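PDB 1F2K: profilin-2 from Acanthamoeba castellanii, which binds monomeric actin and PIP2, preventing actin polymerization at high concentrations and enhancing it at low ones. Local coordinates for residues G59-A63 with G64-V68. Numbering follows the deposited sequence.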
# COMPACT_ATOMS: atom_id res chain seq x y z
N GLY A 59 13.37 -5.26 -5.02
CA GLY A 59 12.02 -5.29 -4.48
C GLY A 59 11.88 -4.26 -3.35
O GLY A 59 12.51 -3.19 -3.42
N PHE A 60 11.08 -4.55 -2.30
CA PHE A 60 10.89 -3.61 -1.18
C PHE A 60 10.34 -4.26 0.09
O PHE A 60 9.64 -5.26 -0.01
CB PHE A 60 9.98 -2.45 -1.60
CG PHE A 60 8.61 -2.87 -2.10
CD1 PHE A 60 8.36 -3.01 -3.47
CD2 PHE A 60 7.57 -3.15 -1.20
CE1 PHE A 60 7.09 -3.41 -3.93
CE2 PHE A 60 6.29 -3.55 -1.66
CZ PHE A 60 6.06 -3.68 -3.03
N GLU A 61 10.65 -3.70 1.26
CA GLU A 61 10.17 -4.25 2.53
C GLU A 61 9.00 -3.50 3.16
O GLU A 61 8.90 -2.28 3.06
CB GLU A 61 11.28 -4.29 3.58
CG GLU A 61 12.40 -5.33 3.34
CD GLU A 61 13.17 -5.71 4.62
OE1 GLU A 61 12.52 -6.20 5.59
OE2 GLU A 61 14.43 -5.53 4.63
N LEU A 62 8.13 -4.24 3.85
CA LEU A 62 6.99 -3.63 4.53
C LEU A 62 6.58 -4.48 5.73
O LEU A 62 6.11 -5.59 5.58
CB LEU A 62 5.82 -3.46 3.55
CG LEU A 62 5.48 -2.03 3.03
CD1 LEU A 62 6.41 -1.03 3.59
CD2 LEU A 62 5.55 -1.97 1.52
N ALA A 63 6.78 -3.94 6.93
CA ALA A 63 6.43 -4.65 8.15
C ALA A 63 7.09 -6.05 8.26
O ALA A 63 6.41 -7.08 8.49
CB ALA A 63 4.90 -4.75 8.29
N GLY A 64 8.41 -6.07 8.09
CA GLY A 64 9.16 -7.30 8.22
C GLY A 64 9.26 -8.17 6.99
O GLY A 64 10.36 -8.66 6.70
N THR A 65 8.14 -8.37 6.30
CA THR A 65 8.10 -9.19 5.07
C THR A 65 8.79 -8.43 3.96
O THR A 65 8.82 -7.20 3.99
CB THR A 65 6.66 -9.48 4.62
OG1 THR A 65 5.99 -10.28 5.61
CG2 THR A 65 6.66 -10.20 3.33
N ARG A 66 9.35 -9.18 3.01
CA ARG A 66 10.05 -8.64 1.84
C ARG A 66 9.17 -8.95 0.63
O ARG A 66 8.49 -10.01 0.59
CB ARG A 66 11.41 -9.34 1.64
CG ARG A 66 12.19 -8.85 0.40
CD ARG A 66 12.82 -7.49 0.63
NE ARG A 66 13.97 -7.19 -0.23
CZ ARG A 66 14.73 -6.10 -0.10
NH1 ARG A 66 14.47 -5.21 0.84
NH2 ARG A 66 15.72 -5.85 -0.95
N TYR A 67 9.20 -8.07 -0.37
CA TYR A 67 8.36 -8.27 -1.54
C TYR A 67 9.10 -8.10 -2.87
O TYR A 67 10.17 -7.49 -2.95
CB TYR A 67 7.17 -7.29 -1.48
CG TYR A 67 6.14 -7.58 -0.37
CD1 TYR A 67 5.10 -8.49 -0.54
CD2 TYR A 67 6.20 -6.90 0.86
CE1 TYR A 67 4.14 -8.70 0.48
CE2 TYR A 67 5.29 -7.11 1.86
CZ TYR A 67 4.25 -8.01 1.67
OH TYR A 67 3.30 -8.16 2.66
N VAL A 68 8.51 -8.67 -3.90
CA VAL A 68 9.06 -8.60 -5.24
C VAL A 68 8.12 -7.75 -6.10
O VAL A 68 6.90 -7.97 -6.16
CB VAL A 68 9.23 -10.05 -5.81
CG1 VAL A 68 9.55 -10.02 -7.33
CG2 VAL A 68 10.35 -10.75 -5.01
O HOH W 1 3.78 -6.57 4.80
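Backbone bonding pairs F60 with Y67 as an antiparallel hydrogen-bonded pair: F60 N donates to Y67 O (3.1 Å), and Y67 N returns a bond to F60 O (2.9 Å). L62 N reaches T65 O at 3.0 Å in an almost straight bond that spans the turn, whereas the bond from T65 N to A63 O is weak.

Among apolar contacts, the methylene of Y67 lies over one face of the F60 ring, CB to centroid 4.2 Å and 23° off the normal, a CH-pi contact. The F60 ring is brought there by a chi1 of 57°, with CG between backbone N and carbonyl carbon. The F60 and Y67 ring planes are 28° apart with centroids 6.0 Å from each other, leaving little overlap. Within 64-68, T65 CG2 sits 3.6 Å above the Y67 ring plane, toward its rim, while a water joins Y67 OH to L62 O.

The charged pair is on the other face of the sheet. R66 NH1 meets E61 CG at the guanidinium edge; carboxylate and guanidinium planes are strongly inclined, so the long salt bridge from E61 OE2 to R66 NH1, 3.8 Å, is not a flat, two-pronged one.

F60 also touches I55 of helix 53-58, V77 of strand 76-81 and, like Y67, V86 of strand 84-90. With positive phi at both A63 and G64, the turn from L62 to T65 is type I', characteristic of a tight beta hairpin, here at one edge of the antiparallel profilin sheet.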